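PDB 4J3Z: mandelate racemase/muconate lactonizing enzyme from Jannaschia sp., which probably abstracts a proton next to a substrate carboxylate, the chemistry common to the enolase superfamily, though its substrate is not known from its family alone. Local coordinates for residues F214-A219 / L246-A251; T267-A272 / R278-A283; A156-G161 / G201-L206. All blocks are in the same frame, centred on the assembly; numbering follows the deposited sequence.

Contact 1 (F214-A219 / L246-A251)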
ATOM      1  N   PHE D 214     -26.641   7.935  -2.207  1.00 31.21           N
ATOM      2  CA  PHE D 214     -26.095   7.094  -3.267  1.00 28.83           C
ATOM      3  C   PHE D 214     -24.921   6.210  -2.905  1.00 27.32           C
ATOM      4  O   PHE D 214     -24.088   6.568  -2.087  1.00 28.29           O
ATOM      5  CB  PHE D 214     -25.731   7.939  -4.489  1.00 28.92           C
ATOM      6  CG  PHE D 214     -26.850   8.808  -4.983  1.00 27.37           C
ATOM      7  CD1 PHE D 214     -28.083   8.259  -5.335  1.00 26.98           C
ATOM      8  CD2 PHE D 214     -26.667  10.176  -5.110  1.00 26.21           C
ATOM      9  CE1 PHE D 214     -29.113   9.066  -5.799  1.00 26.34           C
ATOM     10  CE2 PHE D 214     -27.698  10.986  -5.568  1.00 25.62           C
ATOM     11  CZ  PHE D 214     -28.917  10.431  -5.914  1.00 25.73           C
ATOM     12  N   ALA D 215     -24.883   5.042  -3.534  1.00 26.51           N
ATOM     13  CA  ALA D 215     -23.787   4.099  -3.421  1.00 25.01           C
ATOM     14  C   ALA D 215     -22.559   4.654  -4.144  1.00 24.82           C
ATOM     15  O   ALA D 215     -22.707   5.290  -5.181  1.00 26.00           O
ATOM     16  CB  ALA D 215     -24.212   2.776  -4.041  1.00 24.98           C
ATOM     17  N   PRO D 216     -21.343   4.408  -3.615  1.00 24.78           N
ATOM     18  CA  PRO D 216     -20.131   5.041  -4.157  1.00 24.13           C
ATOM     19  C   PRO D 216     -20.036   5.074  -5.686  1.00 23.65           C
ATOM     20  O   PRO D 216     -19.707   6.110  -6.240  1.00 23.36           O
ATOM     21  CB  PRO D 216     -18.985   4.220  -3.533  1.00 23.28           C
ATOM     22  CG  PRO D 216     -19.642   3.053  -2.851  1.00 23.28           C
ATOM     23  CD  PRO D 216     -21.006   3.536  -2.474  1.00 24.12           C
ATOM     24  N   ALA D 217     -20.321   3.950  -6.340  1.00 24.15           N
ATOM     25  CA  ALA D 217     -20.347   3.831  -7.806  1.00 23.96           C
ATOM     26  C   ALA D 217     -21.331   4.790  -8.467  1.00 24.44           C
ATOM     27  O   ALA D 217     -21.071   5.316  -9.567  1.00 23.84           O
ATOM     28  CB  ALA D 217     -20.698   2.403  -8.203  1.00 23.82           C
ATOM     29  N   GLY D 218     -22.473   4.987  -7.808  1.00 24.50           N
ATOM     30  CA  GLY D 218     -23.499   5.897  -8.288  1.00 24.25           C
ATOM     31  C   GLY D 218     -23.003   7.323  -8.242  1.00 23.95           C
ATOM     32  O   GLY D 218     -23.065   8.054  -9.242  1.00 23.22           O
ATOM     33  N   ALA D 219     -22.488   7.700  -7.071  1.00 24.40           N
ATOM     34  CA  ALA D 219     -21.941   9.031  -6.822  1.00 24.34           C
ATOM     35  C   ALA D 219     -20.973   9.502  -7.917  1.00 24.36           C
ATOM     36  O   ALA D 219     -20.973  10.676  -8.298  1.00 24.71           O
ATOM     37  CB  ALA D 219     -21.265   9.068  -5.464  1.00 24.08           C
ATOM     38  N   LEU D 246     -15.287   6.794   0.522  1.00 24.25           N
ATOM     39  CA  LEU D 246     -14.948   8.136   0.050  1.00 24.66           C
ATOM     40  C   LEU D 246     -13.766   8.107  -0.900  1.00 26.40           C
ATOM     41  O   LEU D 246     -13.759   8.825  -1.904  1.00 28.71           O
ATOM     42  CB  LEU D 246     -14.656   9.084   1.210  1.00 23.51           C
ATOM     43  CG  LEU D 246     -15.857   9.531   2.040  1.00 23.03           C
ATOM     44  CD1 LEU D 246     -15.451  10.564   3.071  1.00 23.29           C
ATOM     45  CD2 LEU D 246     -17.001  10.032   1.179  1.00 23.19           C
ATOM     46  N   SER D 247     -12.790   7.264  -0.571  1.00 25.68           N
ATOM     47  CA  SER D 247     -11.559   7.065  -1.346  1.00 25.48           C
ATOM     48  C   SER D 247     -11.772   6.857  -2.849  1.00 24.47           C
ATOM     49  O   SER D 247     -11.169   7.554  -3.644  1.00 24.69           O
ATOM     50  CB  SER D 247     -10.751   5.896  -0.746  1.00 25.11           C
ATOM     51  OG  SER D 247      -9.442   5.839  -1.277  1.00 24.40           O
ATOM     52  N   GLU D 248     -12.622   5.904  -3.227  1.00 24.47           N
ATOM     53  CA  GLU D 248     -12.903   5.596  -4.643  1.00 24.39           C
ATOM     54  C   GLU D 248     -13.622   6.735  -5.384  1.00 25.03           C
ATOM     55  O   GLU D 248     -13.428   6.926  -6.591  1.00 26.15           O
ATOM     56  CB  GLU D 248     -13.701   4.287  -4.772  1.00 23.98           C
ATOM     57  CG  GLU D 248     -15.081   4.304  -4.117  1.00 24.69           C
ATOM     58  CD  GLU D 248     -15.594   2.915  -3.745  1.00 25.67           C
ATOM     59  OE1 GLU D 248     -15.532   2.557  -2.545  1.00 25.93           O
ATOM     60  OE2 GLU D 248     -16.062   2.178  -4.643  1.00 25.17           O
ATOM     61  N   VAL D 249     -14.453   7.470  -4.654  1.00 24.21           N
ATOM     62  CA  VAL D 249     -15.217   8.587  -5.189  1.00 23.83           C
ATOM     63  C   VAL D 249     -14.288   9.784  -5.410  1.00 25.28           C
ATOM     64  O   VAL D 249     -14.306  10.412  -6.482  1.00 24.82           O
ATOM     65  CB  VAL D 249     -16.359   8.970  -4.215  1.00 22.15           C
ATOM     66  CG1 VAL D 249     -16.935  10.342  -4.529  1.00 21.50           C
ATOM     67  CG2 VAL D 249     -17.446   7.906  -4.212  1.00 21.65           C
ATOM     68  N   ALA D 250     -13.478  10.086  -4.391  1.00 25.13           N
ATOM     69  CA  ALA D 250     -12.508  11.167  -4.464  1.00 25.79           C
ATOM     70  C   ALA D 250     -11.494  10.930  -5.567  1.00 25.85           C
ATOM     71  O   ALA D 250     -11.031  11.880  -6.194  1.00 26.84           O
ATOM     72  CB  ALA D 250     -11.804  11.352  -3.124  1.00 26.13           C
ATOM     73  N   ALA D 251     -11.150   9.666  -5.802  1.00 25.44           N
ATOM     74  CA  ALA D 251     -10.168   9.331  -6.826  1.00 25.25           C
ATOM     75  C   ALA D 251     -10.727   9.541  -8.246  1.00 26.19           C
ATOM     76  O   ALA D 251     -10.007  10.042  -9.123  1.00 27.52           O
ATOM     77  CB  ALA D 251      -9.646   7.909  -6.635  1.00 23.62           C
TER

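Contact 2 (T267-A272 / R278-A283)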
ATOM      1  N   THR D 267     -12.032  11.385  15.968  1.00 30.42           N
ATOM      2  CA  THR D 267     -11.604  10.118  15.353  1.00 27.97           C
ATOM      3  C   THR D 267     -12.359   9.740  14.068  1.00 28.26           C
ATOM      4  O   THR D 267     -11.776   9.132  13.159  1.00 28.83           O
ATOM      5  CB  THR D 267     -11.677   8.940  16.345  1.00 26.94           C
ATOM      6  OG1 THR D 267     -11.008   7.797  15.792  1.00 25.70           O
ATOM      7  CG2 THR D 267     -13.145   8.577  16.703  1.00 25.54           C
ATOM      8  N   GLU D 268     -13.647  10.075  13.997  1.00 27.27           N
ATOM      9  CA  GLU D 268     -14.464   9.711  12.836  1.00 27.00           C
ATOM     10  C   GLU D 268     -14.162  10.625  11.662  1.00 27.99           C
ATOM     11  O   GLU D 268     -14.045  10.167  10.525  1.00 29.24           O
ATOM     12  CB  GLU D 268     -15.957   9.736  13.174  1.00 26.63           C
ATOM     13  CG  GLU D 268     -16.473   8.455  13.814  1.00 25.87           C
ATOM     14  CD  GLU D 268     -17.974   8.457  14.083  1.00 25.94           C
ATOM     15  OE1 GLU D 268     -18.643   9.521  13.979  1.00 25.79           O
ATOM     16  OE2 GLU D 268     -18.492   7.377  14.429  1.00 25.49           O
ATOM     17  N   PHE D 269     -14.038  11.920  11.952  1.00 26.92           N
ATOM     18  CA  PHE D 269     -13.562  12.895  10.990  1.00 25.76           C
ATOM     19  C   PHE D 269     -12.191  12.502  10.422  1.00 25.88           C
ATOM     20  O   PHE D 269     -11.990  12.567   9.207  1.00 24.96           O
ATOM     21  CB  PHE D 269     -13.521  14.284  11.634  1.00 25.60           C
ATOM     22  CG  PHE D 269     -14.879  14.907  11.811  1.00 25.68           C
ATOM     23  CD1 PHE D 269     -15.647  14.629  12.935  1.00 26.20           C
ATOM     24  CD2 PHE D 269     -15.397  15.760  10.843  1.00 25.65           C
ATOM     25  CE1 PHE D 269     -16.904  15.189  13.098  1.00 26.39           C
ATOM     26  CE2 PHE D 269     -16.651  16.331  11.002  1.00 26.85           C
ATOM     27  CZ  PHE D 269     -17.407  16.045  12.132  1.00 26.89           C
ATOM     28  N   THR D 270     -11.268  12.100  11.310  1.00 25.75           N
ATOM     29  CA  THR D 270      -9.941  11.563  10.945  1.00 24.71           C
ATOM     30  C   THR D 270     -10.047  10.507   9.840  1.00 24.72           C
ATOM     31  O   THR D 270      -9.347  10.576   8.825  1.00 24.87           O
ATOM     32  CB  THR D 270      -9.237  10.944  12.178  1.00 25.25           C
ATOM     33  OG1 THR D 270      -8.988  11.964  13.154  1.00 26.54           O
ATOM     34  CG2 THR D 270      -7.919  10.268  11.802  1.00 24.23           C
ATOM     35  N   GLN D 271     -10.933   9.539  10.043  1.00 25.58           N
ATOM     36  CA  GLN D 271     -11.204   8.501   9.038  1.00 26.29           C
ATOM     37  C   GLN D 271     -11.696   9.062   7.697  1.00 26.56           C
ATOM     38  O   GLN D 271     -11.384   8.514   6.649  1.00 27.86           O
ATOM     39  CB  GLN D 271     -12.185   7.466   9.595  1.00 26.85           C
ATOM     40  CG  GLN D 271     -11.499   6.319  10.332  1.00 27.72           C
ATOM     41  CD  GLN D 271     -12.198   5.916  11.622  1.00 29.27           C
ATOM     42  OE1 GLN D 271     -11.567   5.862  12.681  1.00 29.92           O
ATOM     43  NE2 GLN D 271     -13.506   5.620  11.544  1.00 28.78           N
ATOM     44  N   ALA D 272     -12.459  10.148   7.729  1.00 26.87           N
ATOM     45  CA  ALA D 272     -12.925  10.799   6.497  1.00 27.35           C
ATOM     46  C   ALA D 272     -11.778  11.544   5.821  1.00 27.50           C
ATOM     47  O   ALA D 272     -11.757  11.710   4.600  1.00 26.26           O
ATOM     48  CB  ALA D 272     -14.080  11.750   6.786  1.00 26.01           C
ATOM     49  N   ARG D 278     -11.779  16.420   1.610  1.00 20.94           N
ATOM     50  CA  ARG D 278     -10.912  17.575   1.844  1.00 20.01           C
ATOM     51  C   ARG D 278     -11.682  18.746   2.418  1.00 20.85           C
ATOM     52  O   ARG D 278     -11.110  19.803   2.705  1.00 21.29           O
ATOM     53  CB  ARG D 278     -10.145  17.966   0.572  1.00 19.76           C
ATOM     54  CG  ARG D 278      -8.995  17.020   0.207  1.00 19.48           C
ATOM     55  CD  ARG D 278      -7.886  17.037   1.259  1.00 19.86           C
ATOM     56  NE  ARG D 278      -6.911  15.952   1.078  1.00 19.73           N
ATOM     57  CZ  ARG D 278      -6.976  14.769   1.685  1.00 19.17           C
ATOM     58  NH1 ARG D 278      -7.968  14.510   2.528  1.00 19.27           N
ATOM     59  NH2 ARG D 278      -6.039  13.849   1.463  1.00 18.49           N
ATOM     60  N   ILE D 279     -12.988  18.566   2.587  1.00 21.28           N
ATOM     61  CA  ILE D 279     -13.803  19.575   3.257  1.00 21.09           C
ATOM     62  C   ILE D 279     -14.655  18.891   4.296  1.00 20.91           C
ATOM     63  O   ILE D 279     -15.482  18.050   3.960  1.00 20.77           O
ATOM     64  CB  ILE D 279     -14.701  20.354   2.272  1.00 21.31           C
ATOM     65  CG1 ILE D 279     -13.884  20.856   1.079  1.00 21.00           C
ATOM     66  CG2 ILE D 279     -15.437  21.482   2.988  1.00 20.31           C
ATOM     67  CD1 ILE D 279     -14.603  21.868   0.217  1.00 21.30           C
ATOM     68  N   LEU D 280     -14.431  19.243   5.563  1.00 22.19           N
ATOM     69  CA  LEU D 280     -15.179  18.660   6.683  1.00 21.76           C
ATOM     70  C   LEU D 280     -16.211  19.644   7.175  1.00 21.96           C
ATOM     71  O   LEU D 280     -15.928  20.832   7.317  1.00 21.60           O
ATOM     72  CB  LEU D 280     -14.253  18.287   7.846  1.00 21.30           C
ATOM     73  CG  LEU D 280     -13.067  17.393   7.497  1.00 21.00           C
ATOM     74  CD1 LEU D 280     -12.244  17.149   8.746  1.00 20.61           C
ATOM     75  CD2 LEU D 280     -13.521  16.083   6.859  1.00 20.37           C
ATOM     76  N   GLN D 281     -17.403  19.130   7.455  1.00 22.90           N
ATOM     77  CA  GLN D 281     -18.524  19.961   7.851  1.00 23.29           C
ATOM     78  C   GLN D 281     -19.107  19.421   9.139  1.00 24.04           C
ATOM     79  O   GLN D 281     -20.104  18.715   9.125  1.00 25.26           O
ATOM     80  CB  GLN D 281     -19.586  19.986   6.750  1.00 22.49           C
ATOM     81  CG  GLN D 281     -19.021  20.044   5.338  1.00 21.86           C
ATOM     82  CD  GLN D 281     -20.061  19.712   4.296  1.00 22.61           C
ATOM     83  OE1 GLN D 281     -20.740  18.688   4.379  1.00 22.91           O
ATOM     84  NE2 GLN D 281     -20.198  20.577   3.309  1.00 23.68           N
ATOM     85  N   PRO D 282     -18.480  19.732  10.273  1.00 24.21           N
ATOM     86  CA  PRO D 282     -19.145  19.238  11.453  1.00 24.51           C
ATOM     87  C   PRO D 282     -20.413  20.032  11.726  1.00 25.67           C
ATOM     88  O   PRO D 282     -20.491  21.227  11.408  1.00 24.97           O
ATOM     89  CB  PRO D 282     -18.109  19.460  12.563  1.00 24.15           C
ATOM     90  CG  PRO D 282     -17.250  20.562  12.077  1.00 23.94           C
ATOM     91  CD  PRO D 282     -17.228  20.449  10.580  1.00 24.23           C
ATOM     92  N   ALA D 283     -21.413  19.355  12.281  1.00 27.13           N
ATOM     93  CA  ALA D 283     -22.486  20.039  12.978  1.00 28.12           C
ATOM     94  C   ALA D 283     -22.014  20.034  14.417  1.00 29.87           C
ATOM     95  O   ALA D 283     -21.870  18.967  15.038  1.00 31.27           O
ATOM     96  CB  ALA D 283     -23.797  19.296  12.821  1.00 28.34           C
TER

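Contact 3 (A156-G161 / G201-L206)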
ATOM      1  N   ALA D 156     -30.622  36.249  -7.030  1.00 27.79           N
ATOM      2  CA  ALA D 156     -31.013  37.082  -5.883  1.00 27.57           C
ATOM      3  C   ALA D 156     -29.978  37.045  -4.754  1.00 28.63           C
ATOM      4  O   ALA D 156     -29.680  38.067  -4.137  1.00 29.96           O
ATOM      5  CB  ALA D 156     -32.386  36.681  -5.366  1.00 25.59           C
ATOM      6  N   ARG D 157     -29.452  35.886  -4.429  1.00 27.69           N
ATOM      7  CA  ARG D 157     -28.408  35.784  -3.434  1.00 27.16           C
ATOM      8  C   ARG D 157     -27.081  36.444  -3.787  1.00 28.16           C
ATOM      9  O   ARG D 157     -26.462  37.044  -2.947  1.00 28.84           O
ATOM     10  CB  ARG D 157     -28.101  34.349  -3.047  1.00 26.63           C
ATOM     11  CG  ARG D 157     -29.263  33.505  -2.686  1.00 26.49           C
ATOM     12  CD  ARG D 157     -29.961  33.967  -1.441  1.00 25.93           C
ATOM     13  NE  ARG D 157     -30.966  34.950  -1.703  1.00 26.56           N
ATOM     14  CZ  ARG D 157     -32.196  34.743  -2.106  1.00 26.30           C
ATOM     15  NH1 ARG D 157     -32.915  35.771  -2.281  1.00 26.52           N
ATOM     16  NH2 ARG D 157     -32.700  33.587  -2.337  1.00 25.71           N
ATOM     17  N   VAL D 158     -26.638  36.291  -5.025  1.00 28.03           N
ATOM     18  CA  VAL D 158     -25.459  37.030  -5.477  1.00 28.64           C
ATOM     19  C   VAL D 158     -25.658  38.544  -5.351  1.00 29.50           C
ATOM     20  O   VAL D 158     -24.743  39.248  -4.913  1.00 30.53           O
ATOM     21  CB  VAL D 158     -25.053  36.618  -6.910  1.00 29.58           C
ATOM     22  CG1 VAL D 158     -24.185  37.676  -7.588  1.00 30.35           C
ATOM     23  CG2 VAL D 158     -24.335  35.279  -6.872  1.00 28.67           C
ATOM     24  N   ALA D 159     -26.853  39.034  -5.700  1.00 28.40           N
ATOM     25  CA  ALA D 159     -27.197  40.459  -5.539  1.00 28.84           C
ATOM     26  C   ALA D 159     -27.249  40.928  -4.078  1.00 28.29           C
ATOM     27  O   ALA D 159     -27.139  42.122  -3.799  1.00 28.91           O
ATOM     28  CB  ALA D 159     -28.511  40.788  -6.257  1.00 30.19           C
ATOM     29  N   GLU D 160     -27.419  39.995  -3.148  1.00 28.63           N
ATOM     30  CA  GLU D 160     -27.317  40.315  -1.717  1.00 29.69           C
ATOM     31  C   GLU D 160     -25.887  40.204  -1.197  1.00 27.49           C
ATOM     32  O   GLU D 160     -25.640  40.474  -0.022  1.00 26.83           O
ATOM     33  CB  GLU D 160     -28.208  39.390  -0.889  1.00 31.67           C
ATOM     34  CG  GLU D 160     -29.701  39.646  -0.993  1.00 32.41           C
ATOM     35  CD  GLU D 160     -30.488  38.434  -0.539  1.00 35.91           C
ATOM     36  OE1 GLU D 160     -29.845  37.425  -0.141  1.00 33.76           O
ATOM     37  OE2 GLU D 160     -31.740  38.490  -0.580  1.00 38.60           O
ATOM     38  N   GLY D 161     -24.966  39.769  -2.061  1.00 26.56           N
ATOM     39  CA  GLY D 161     -23.547  39.677  -1.724  1.00 25.63           C
ATOM     40  C   GLY D 161     -22.977  38.274  -1.565  1.00 25.64           C
ATOM     41  O   GLY D 161     -21.758  38.108  -1.425  1.00 26.49           O
ATOM     42  N   GLY D 201     -22.535  33.179 -13.094  1.00 27.83           N
ATOM     43  CA  GLY D 201     -21.284  33.351 -13.842  1.00 28.10           C
ATOM     44  C   GLY D 201     -20.020  33.016 -13.063  1.00 28.25           C
ATOM     45  O   GLY D 201     -19.727  31.853 -12.771  1.00 28.01           O
ATOM     46  N   THR D 202     -19.265  34.054 -12.741  1.00 28.62           N
ATOM     47  CA  THR D 202     -18.063  33.936 -11.925  1.00 27.43           C
ATOM     48  C   THR D 202     -18.334  34.360 -10.472  1.00 26.56           C
ATOM     49  O   THR D 202     -17.511  34.135  -9.585  1.00 25.56           O
ATOM     50  CB  THR D 202     -16.904  34.725 -12.575  1.00 26.99           C
ATOM     51  OG1 THR D 202     -15.984  33.805 -13.178  1.00 27.26           O
ATOM     52  CG2 THR D 202     -16.167  35.599 -11.567  1.00 27.70           C
ATOM     53  N   GLN D 203     -19.521  34.915 -10.240  1.00 27.08           N
ATOM     54  CA  GLN D 203     -19.854  35.597  -8.989  1.00 27.92           C
ATOM     55  C   GLN D 203     -20.333  34.712  -7.819  1.00 26.86           C
ATOM     56  O   GLN D 203     -20.609  35.233  -6.744  1.00 27.61           O
ATOM     57  CB  GLN D 203     -20.886  36.707  -9.259  1.00 29.65           C
ATOM     58  CG  GLN D 203     -20.446  37.785 -10.248  1.00 29.70           C
ATOM     59  CD  GLN D 203     -21.563  38.773 -10.577  1.00 29.22           C
ATOM     60  OE1 GLN D 203     -22.581  38.405 -11.171  1.00 29.72           O
ATOM     61  NE2 GLN D 203     -21.373  40.032 -10.199  1.00 28.15           N
ATOM     62  N   ALA D 204     -20.452  33.400  -8.017  1.00 26.30           N
ATOM     63  CA  ALA D 204     -20.740  32.476  -6.901  1.00 26.22           C
ATOM     64  C   ALA D 204     -20.395  31.023  -7.199  1.00 25.26           C
ATOM     65  O   ALA D 204     -20.718  30.509  -8.262  1.00 25.21           O
ATOM     66  CB  ALA D 204     -22.195  32.573  -6.456  1.00 26.25           C
ATOM     67  N   ASP D 205     -19.766  30.362  -6.230  1.00 24.66           N
ATOM     68  CA  ASP D 205     -19.509  28.930  -6.325  1.00 24.74           C
ATOM     69  C   ASP D 205     -20.776  28.105  -6.164  1.00 24.60           C
ATOM     70  O   ASP D 205     -21.753  28.564  -5.575  1.00 24.08           O
ATOM     71  CB  ASP D 205     -18.483  28.500  -5.282  1.00 24.75           C
ATOM     72  CG  ASP D 205     -17.095  28.962  -5.625  1.00 24.35           C
ATOM     73  OD1 ASP D 205     -16.517  28.459  -6.612  1.00 23.78           O
ATOM     74  OD2 ASP D 205     -16.592  29.839  -4.906  1.00 24.77           O
ATOM     75  N   LEU D 206     -20.740  26.890  -6.706  1.00 25.29           N
ATOM     76  CA  LEU D 206     -21.858  25.963  -6.662  1.00 26.03           C
ATOM     77  C   LEU D 206     -21.550  24.877  -5.658  1.00 26.94           C
ATOM     78  O   LEU D 206     -20.564  24.160  -5.802  1.00 26.31           O
ATOM     79  CB  LEU D 206     -22.082  25.333  -8.042  1.00 26.25           C
ATOM     80  CG  LEU D 206     -23.010  25.991  -9.069  1.00 26.03           C
ATOM     81  CD1 LEU D 206     -22.834  27.503  -9.124  1.00 26.54           C
ATOM     82  CD2 LEU D 206     -22.776  25.376 -10.439  1.00 26.18           C
TER

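Contact 1 (F214-A219 / L246-A251)
Pro216, in the first turn of helix 216-226, faces Val249 of helix 246-252, and one methyl of the valine does most of the work. Val249 CG2 approaches that turn and comes to 3.5 Å from Pro216 O, with Pro216 CB somewhat farther off at 4.1 Å from the same methyl. That methyl also reaches Ala219 one turn on, where CB lies 4.2 Å from Val249 CG2. Val249 CG1 lies anti to the backbone N (chi1 164°), which leaves CG2 anti to the carbonyl carbon and facing Pro216 and Ala219. On the second patch, the carboxylate end of Glu248 rests against the CB-CG side of the proline, CD to Pro216 CB measuring 3.6 Å, while the two side chains cross obliquely. Against the proline carbons this is van der Waals packing; OE2 itself is held by a salt bridge to Arg278 of the second subunit. In the C-terminal barrel of this superfamily, helix 216-226 follows strand 205-209 and helix 246-252 follows strand 233-235, so the contact joins two successive helices of the outer layer. Ala215 is the N-cap residue ahead of Pro216, and its carbonyl O accepts Ala219 N at 3.1 Å, which fixes the turn that presents both Pro216 and Ala219. Farther out, Val249 leans on Ile257 of strand 257-259 and on Ile220, whereas Pro216 also meets Ile238 of its own chain and Gly304 of the second subunit.

Contact 2 (T267-A272 / R278-A283)
The ring of Phe269 meets strand 279-280 and the residues after it: Leu280 CD1 and the backbone C of Gln281 lie at its edge, near the ring plane, and Pro282 CB approaches obliquely. The closest of these is the proline, with CB 3.5 Å from Phe269 CZ, and the pyrrolidine crosses the phenylalanine side chain at about a right angle. Phe269 CD2 sits 4.0 Å from Leu280 CD1. The first torsion of Phe269, chi1 -74°, turns CG away from its own carbonyl carbon and sends the ring out from the helix to the strand. One turn later Ala272 adds a smaller touch, CB to Leu280 CD2 at 4.4 Å, so the two methyls of the leucine are shared between two residues on one flank of the helix. Helix 266-274 and strand 279-280 are the second and third members of a beta-alpha-beta unit that starts with strand 257-259, and Leu280 is the strand residue whose side chain enters the layer between helix and barrel sheet. Its neighbour Ile279 packs instead on Ala258 of the neighbouring strand 257-259 and Trp233 of strand 233-235 beyond it. Ile296 touches both Phe269 and Leu280 and extends this apolar layer towards helix 290-302. Arg278, just before Ile279, binds Leu273 O through NH1, while its NE forms a salt bridge to Glu248 of the third subunit.

Contact 3 (A156-G161 / G201-L206)
Val158 O receives Gly161 N at 2.9 Å, the shortest polar bond here, and the helix end it closes is the one from which the Val158 side chain reaches Gln203 and Ala204. The positive phi of Gly161, 109°, completes a Schellman motif that stops helix 147-159. Both methyls of Val158 are engaged: CG1 lies anti to the backbone N (chi1 159°), which sets it toward Gln203 and CG2 toward Ala204. CG2 presses on Ala204 CB at 3.5 Å and lies 3.7 Å from Gln203 O, while CG1 rests 3.8 Å from Gln203 CB. The valine and glutamine side chains cross at about a right angle; Gln203 is exposed and Ala204 buried. Losing both methyls to a glycine at Val158 would probably leave Ala204 CB without its apolar mate and open a gap between the helix end and the loop. Within the helix segment, Arg157 NE forms a salt bridge to Glu160 OE1 at 3.1 Å, the oxygen being met from above the carboxylate plane, 48° out of it. The Arg157 guanidinium has a second acidic partner, Glu135. Beyond the loop, Asp205 opens strand 205-209 and is paired with Arg127, and Val200 of helix 183-200 also packs on Val158. The arrangement joins the C-terminal end of one outer helix to the connection leading into strand 205-209, the helix-to-strand side of an enolase-type barrel, which in such folds lies away from the catalytic end.

All three contacts rest on apolar packing without a polar bond between their segments, yet they differ in depth. Contact 2 is buried throughout and joins a helix to a barrel strand and the residues after it through an aromatic ring. Contact 1, also mostly buried, sets helix against helix, with small residues and one acid whose charge serves another subunit; contact 3, partly open, sets a helix end against a loop. Contacts 1 and 2 adjoin, Leu246 CD1 lying 4.1 Å from Ala272 CB, whereas contact 3 stands about 14 Å from contact 1 at nearest atoms. Contacts 2 and 3 reach the same sheet, through strands 279-280 and 205-209.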